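Local atomic coordinates of nucleoporin NUP82 (Chaetomium thermophilum, PDB entry 5CWW), a protein that probably serves as a structural component of the nuclear pore complex and as a docking partner for transiently associated nuclear transport factors. Residues B[71-74]-B[75-79]; B[477-480]-B[481-485]. All blocks are in the same frame, centred on the assembly; numbering follows the deposited sequence.

Interaction 1. Residues B[71-74]-B[75-79]; sequences QLKE and SWESR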
ATOM      1  N   GLN B  71       9.040 -32.021 -10.856  1.00 83.18           N
ATOM      2  CA  GLN B  71       8.835 -33.418 -10.493  1.00 85.48           C
ATOM      3  C   GLN B  71       7.452 -33.904 -10.926  1.00 82.47           C
ATOM      4  O   GLN B  71       7.310 -35.018 -11.426  1.00 81.40           O
ATOM      5  CB  GLN B  71       9.016 -33.611  -8.985  1.00 90.47           C
ATOM      6  CG  GLN B  71      10.359 -33.119  -8.455  1.00 96.68           C
ATOM      7  CD  GLN B  71      10.501 -33.289  -6.953  1.00102.41           C
ATOM      8  OE1 GLN B  71       9.825 -34.117  -6.341  1.00106.73           O
ATOM      9  NE2 GLN B  71      11.383 -32.499  -6.349  1.00102.46           N
ATOM     10  N   LEU B  72       6.437 -33.065 -10.732  1.00 81.93           N
ATOM     11  CA  LEU B  72       5.074 -33.419 -11.119  1.00 84.12           C
ATOM     12  C   LEU B  72       4.961 -33.605 -12.630  1.00 83.96           C
ATOM     13  O   LEU B  72       4.167 -34.420 -13.106  1.00 88.35           O
ATOM     14  CB  LEU B  72       4.089 -32.350 -10.647  1.00 82.61           C
ATOM     15  CG  LEU B  72       3.906 -32.251  -9.132  1.00 80.78           C
ATOM     16  CD1 LEU B  72       3.230 -30.938  -8.762  1.00 79.37           C
ATOM     17  CD2 LEU B  72       3.104 -33.433  -8.608  1.00 82.18           C
ATOM     18  N   LYS B  73       5.756 -32.851 -13.379  1.00 83.63           N
ATOM     19  CA  LYS B  73       5.811 -33.015 -14.825  1.00 83.69           C
ATOM     20  C   LYS B  73       6.444 -34.360 -15.164  1.00 83.14           C
ATOM     21  O   LYS B  73       5.898 -35.136 -15.948  1.00 84.80           O
ATOM     22  CB  LYS B  73       6.603 -31.877 -15.475  1.00 87.00           C
ATOM     23  CG  LYS B  73       6.661 -31.950 -16.998  1.00 92.96           C
ATOM     24  CD  LYS B  73       7.623 -30.920 -17.571  1.00 94.50           C
ATOM     25  CE  LYS B  73       7.764 -31.074 -19.078  1.00 98.48           C
ATOM     26  NZ  LYS B  73       8.852 -30.224 -19.636  1.00 98.98           N
ATOM     27  N   GLU B  74       7.598 -34.626 -14.559  1.00 79.16           N
ATOM     28  CA  GLU B  74       8.338 -35.857 -14.808  1.00 82.42           C
ATOM     29  C   GLU B  74       7.536 -37.095 -14.411  1.00 84.43           C
ATOM     30  O   GLU B  74       7.611 -38.128 -15.074  1.00 87.51           O
ATOM     31  CB  GLU B  74       9.670 -35.831 -14.051  1.00 87.78           C
ATOM     32  CG  GLU B  74      10.532 -37.072 -14.255  1.00 99.47           C
ATOM     33  CD  GLU B  74      11.854 -36.995 -13.512  1.00102.43           C
ATOM     34  OE1 GLU B  74      12.213 -35.895 -13.041  1.00103.29           O
ATOM     35  OE2 GLU B  74      12.533 -38.035 -13.397  1.00108.73           O
ATOM     36  N   SER B  75       6.775 -36.988 -13.327  1.00 99.71           N
ATOM     37  CA  SER B  75       5.971 -38.108 -12.846  1.00107.28           C
ATOM     38  C   SER B  75       4.917 -38.516 -13.869  1.00106.81           C
ATOM     39  O   SER B  75       4.592 -39.696 -13.999  1.00113.42           O
ATOM     40  CB  SER B  75       5.299 -37.751 -11.520  1.00109.21           C
ATOM     41  OG  SER B  75       6.263 -37.458 -10.524  1.00108.92           O
ATOM     42  N   TRP B  76       4.389 -37.535 -14.594  1.00107.27           N
ATOM     43  CA  TRP B  76       3.376 -37.794 -15.610  1.00104.86           C
ATOM     44  C   TRP B  76       4.004 -38.196 -16.943  1.00107.39           C
ATOM     45  O   TRP B  76       3.334 -38.762 -17.807  1.00110.43           O
ATOM     46  CB  TRP B  76       2.485 -36.564 -15.801  1.00100.86           C
ATOM     47  CG  TRP B  76       1.312 -36.819 -16.698  1.00101.89           C
ATOM     48  CD1 TRP B  76       1.151 -36.383 -17.981  1.00102.93           C
ATOM     49  CD2 TRP B  76       0.140 -37.584 -16.387  1.00103.58           C
ATOM     50  NE1 TRP B  76      -0.049 -36.823 -18.485  1.00105.41           N
ATOM     51  CE2 TRP B  76      -0.689 -37.563 -17.527  1.00106.09           C
ATOM     52  CE3 TRP B  76      -0.289 -38.284 -15.254  1.00104.22           C
ATOM     53  CZ2 TRP B  76      -1.921 -38.212 -17.566  1.00108.87           C
ATOM     54  CZ3 TRP B  76      -1.514 -38.928 -15.296  1.00107.14           C
ATOM     55  CH2 TRP B  76      -2.315 -38.887 -16.444  1.00109.33           C
ATOM     56  N   GLU B  77       5.286 -37.893 -17.110  1.00106.30           N
ATOM     57  CA  GLU B  77       6.008 -38.260 -18.322  1.00109.19           C
ATOM     58  C   GLU B  77       6.608 -39.657 -18.202  1.00112.22           C
ATOM     59  O   GLU B  77       6.745 -40.369 -19.197  1.00113.34           O
ATOM     60  CB  GLU B  77       7.100 -37.232 -18.625  1.00110.55           C
ATOM     61  CG  GLU B  77       6.555 -35.907 -19.136  1.00111.09           C
ATOM     62  CD  GLU B  77       7.648 -34.927 -19.516  1.00111.88           C
ATOM     63  OE1 GLU B  77       8.732 -34.970 -18.897  1.00112.43           O
ATOM     64  OE2 GLU B  77       7.420 -34.116 -20.438  1.00111.98           O
ATOM     65  N   SER B  78       6.959 -40.041 -16.977  1.00110.38           N
ATOM     66  CA  SER B  78       7.572 -41.340 -16.713  1.00114.19           C
ATOM     67  C   SER B  78       6.622 -42.248 -15.931  1.00114.93           C
ATOM     68  O   SER B  78       7.053 -43.052 -15.103  1.00119.86           O
ATOM     69  CB  SER B  78       8.885 -41.162 -15.947  1.00112.99           C
ATOM     70  OG  SER B  78       8.665 -40.566 -14.682  1.00108.77           O
ATOM     71  N   ARG B  79       5.327 -42.110 -16.201  1.00117.27           N
ATOM     72  CA  ARG B  79       4.314 -42.963 -15.589  1.00117.49           C
ATOM     73  C   ARG B  79       4.235 -44.309 -16.309  1.00121.82           C
ATOM     74  O   ARG B  79       4.438 -44.376 -17.521  1.00123.33           O
ATOM     75  CB  ARG B  79       2.945 -42.281 -15.617  1.00118.16           C
ATOM     76  CG  ARG B  79       2.503 -41.844 -17.003  1.00122.17           C
ATOM     77  CD  ARG B  79       1.007 -41.592 -17.070  1.00126.06           C
ATOM     78  NE  ARG B  79       0.625 -40.957 -18.328  1.00129.11           N
ATOM     79  CZ  ARG B  79      -0.594 -41.003 -18.858  1.00132.85           C
ATOM     80  NH1 ARG B  79      -1.572 -41.657 -18.244  1.00135.59           N
ATOM     81  NH2 ARG B  79      -0.838 -40.390 -20.008  1.00133.45           N
TER
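Q71 and S75 meet one turn apart on helix 69-77, a surface helix that follows strand 63-68 in the beta-propeller domain. Backbone carbonyls take the polar bonds, from N-H groups and serine hydroxyls. Q71 O takes two, from S75 N and from S75 OG, each 2.8 Å long. Chi1 of -61° sets OG beside the backbone N, within reach of Q71 O, which it meets from above the carbonyl plane. The double bond to one carbonyl recurs where the chain leaves helical geometry. There E74 O accepts S78 N at 2.8 Å. The intervening bonds, W76 N to L72 O and E77 N to K73 O, are weak. The packed side of the helix faces loops of the same chain. There L72 is buried against L21, and the W76 ring meets W11 and A16. The other side is looser, with E74 and E77 exposed. K73, extended, touches L573 and crosses E77, its CE 3.3 Å from E77 OE2. K73 NZ stays 4.2 Å from E77 OE2, beyond a salt bridge, though the opposite charges probably attract. S78 OG, turned differently from that of S75 (chi1 62°), donates to E74 O at 2.7 Å, from 42° out of the carbonyl plane.

Interaction 2. Residues B[477-480]-B[481-485]; sequences DTLK and PAEVT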
ATOM      1  N   ASP B 477      -8.550   0.647 -20.688  1.00 55.76           N
ATOM      2  CA  ASP B 477      -9.340  -0.441 -20.127  1.00 57.26           C
ATOM      3  C   ASP B 477      -8.644  -1.778 -20.335  1.00 57.95           C
ATOM      4  O   ASP B 477      -7.860  -1.941 -21.272  1.00 58.14           O
ATOM      5  CB  ASP B 477     -10.735  -0.491 -20.762  1.00 61.61           C
ATOM      6  CG  ASP B 477     -11.647   0.625 -20.281  1.00 64.86           C
ATOM      7  OD1 ASP B 477     -11.501   1.069 -19.122  1.00 64.28           O
ATOM      8  OD2 ASP B 477     -12.528   1.042 -21.060  1.00 68.00           O
ATOM      9  N   THR B 478      -8.933  -2.731 -19.452  1.00 59.31           N
ATOM     10  CA  THR B 478      -8.526  -4.118 -19.646  1.00 60.72           C
ATOM     11  C   THR B 478      -9.754  -5.026 -19.672  1.00 59.73           C
ATOM     12  O   THR B 478      -9.647  -6.211 -19.982  1.00 60.67           O
ATOM     13  CB  THR B 478      -7.563  -4.595 -18.545  1.00 61.24           C
ATOM     14  OG1 THR B 478      -8.216  -4.541 -17.270  1.00 62.15           O
ATOM     15  CG2 THR B 478      -6.309  -3.728 -18.520  1.00 60.22           C
ATOM     16  N   LEU B 479     -10.913  -4.461 -19.337  1.00 58.37           N
ATOM     17  CA  LEU B 479     -12.176  -5.196 -19.349  1.00 59.43           C
ATOM     18  C   LEU B 479     -13.206  -4.512 -20.239  1.00 62.19           C
ATOM     19  O   LEU B 479     -13.197  -3.290 -20.388  1.00 62.97           O
ATOM     20  CB  LEU B 479     -12.741  -5.324 -17.932  1.00 59.86           C
ATOM     21  CG  LEU B 479     -11.907  -6.087 -16.903  1.00 58.49           C
ATOM     22  CD1 LEU B 479     -12.566  -6.005 -15.532  1.00 59.51           C
ATOM     23  CD2 LEU B 479     -11.723  -7.534 -17.321  1.00 59.24           C
ATOM     24  N   LYS B 480     -14.096  -5.306 -20.827  1.00 67.99           N
ATOM     25  CA  LYS B 480     -15.249  -4.756 -21.524  1.00 74.27           C
ATOM     26  C   LYS B 480     -16.284  -4.366 -20.475  1.00 74.46           C
ATOM     27  O   LYS B 480     -16.270  -4.909 -19.372  1.00 72.78           O
ATOM     28  CB  LYS B 480     -15.842  -5.763 -22.511  1.00 82.31           C
ATOM     29  CG  LYS B 480     -14.838  -6.387 -23.464  1.00 87.41           C
ATOM     30  CD  LYS B 480     -15.546  -7.080 -24.621  1.00 95.12           C
ATOM     31  CE  LYS B 480     -14.587  -7.921 -25.448  1.00 97.69           C
ATOM     32  NZ  LYS B 480     -14.087  -9.102 -24.690  1.00 97.50           N
ATOM     33  N   PRO B 481     -17.179  -3.421 -20.807  1.00 76.91           N
ATOM     34  CA  PRO B 481     -18.209  -2.976 -19.859  1.00 79.98           C
ATOM     35  C   PRO B 481     -19.011  -4.127 -19.254  1.00 82.14           C
ATOM     36  O   PRO B 481     -19.360  -4.084 -18.075  1.00 81.41           O
ATOM     37  CB  PRO B 481     -19.106  -2.083 -20.718  1.00 82.42           C
ATOM     38  CG  PRO B 481     -18.206  -1.561 -21.779  1.00 81.32           C
ATOM     39  CD  PRO B 481     -17.236  -2.669 -22.073  1.00 79.72           C
ATOM     40  N   ALA B 482     -19.284  -5.149 -20.060  1.00 83.50           N
ATOM     41  CA  ALA B 482     -20.068  -6.297 -19.615  1.00 85.64           C
ATOM     42  C   ALA B 482     -19.292  -7.175 -18.635  1.00 81.96           C
ATOM     43  O   ALA B 482     -19.879  -7.986 -17.921  1.00 83.84           O
ATOM     44  CB  ALA B 482     -20.516  -7.118 -20.813  1.00 87.86           C
ATOM     45  N   GLU B 483     -17.972  -7.007 -18.607  1.00 77.85           N
ATOM     46  CA  GLU B 483     -17.110  -7.826 -17.759  1.00 73.85           C
ATOM     47  C   GLU B 483     -16.878  -7.194 -16.390  1.00 71.19           C
ATOM     48  O   GLU B 483     -16.417  -7.858 -15.461  1.00 70.99           O
ATOM     49  CB  GLU B 483     -15.767  -8.066 -18.449  1.00 72.31           C
ATOM     50  CG  GLU B 483     -15.874  -8.871 -19.731  1.00 73.88           C
ATOM     51  CD  GLU B 483     -14.532  -9.078 -20.399  1.00 72.06           C
ATOM     52  OE1 GLU B 483     -13.837  -8.076 -20.668  1.00 70.02           O
ATOM     53  OE2 GLU B 483     -14.166 -10.247 -20.649  1.00 72.63           O
ATOM     54  N   VAL B 484     -17.201  -5.911 -16.269  1.00 73.68           N
ATOM     55  CA  VAL B 484     -16.977  -5.178 -15.030  1.00 72.12           C
ATOM     56  C   VAL B 484     -17.964  -5.599 -13.947  1.00 75.83           C
ATOM     57  O   VAL B 484     -19.177  -5.498 -14.128  1.00 76.54           O
ATOM     58  CB  VAL B 484     -17.097  -3.654 -15.246  1.00 72.60           C
ATOM     59  CG1 VAL B 484     -16.832  -2.899 -13.947  1.00 73.49           C
ATOM     60  CG2 VAL B 484     -16.140  -3.193 -16.332  1.00 70.53           C
ATOM     61  N   THR B 485     -17.432  -6.074 -12.824  1.00 78.17           N
ATOM     62  CA  THR B 485     -18.244  -6.380 -11.649  1.00 82.12           C
ATOM     63  C   THR B 485     -18.137  -5.212 -10.669  1.00 81.58           C
ATOM     64  O   THR B 485     -17.064  -4.628 -10.519  1.00 81.89           O
ATOM     65  CB  THR B 485     -17.800  -7.687 -10.962  1.00 82.14           C
ATOM     66  OG1 THR B 485     -16.446  -7.563 -10.513  1.00 80.10           O
ATOM     67  CG2 THR B 485     -17.906  -8.861 -11.924  1.00 83.27           C
TER
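K480 and E483 close a tight reversal of the backbone, with K480 O accepting E483 N at 2.8 Å from above the carbonyl plane. P481 and A482 fill the two corners with helical phi and psi. The next bond, V484 N to K480 O, is long and weak. The E483 side chain then folds back over the turn. Its CG is anti to the carbonyl carbon (chi1 -64°), and the chain runs on extended. This brings OE1 to 2.8 Å from K480 N in an almost straight bond, 177° at the hydrogen, received on the anti lone pair. OE1 also lies 3.4 Å from K480 CG. K480 NZ remains 4.2 Å from E483 OE1, short of a salt bridge. OE2 forms a salt bridge with R551 of strand 548-554, so both carboxylate oxygens are engaged, which should hold the group's rotation. L479 is buried, its CB meeting V484 CG2 at 4.3 Å, and its side chain crosses that of E483. The chain of another protein packs its backbone on K480 and P481 and hydrogen-bonds D477 and, through an acidic side chain, A482 N. The arrangement is a type I beta turn with proline at its second position, in a loop joining two sheets of the propeller.

In the fold
Both contacts are local and lie at the surface. Their centres are 39 Å apart, and their nearest atoms about 29 Å. They share no element. Interaction 1 covers the last turns of helix 69-77 and its exit; the helix lies between strands 63-68 and 106-110, neighbours in one sheet. Interaction 2 is in the loop from strand 469-476 to strand 491-494, which belong to different sheets. In interaction 1 serine hydroxyls give backbone carbonyls a second donor. In interaction 2 a carboxylate ties a backbone N-H to an arginine on a strand. Each has one buried leucine, L72 or L479. Only residues 477-485 touch another protein chain of the assembly; the helix packs on loops of its own chain.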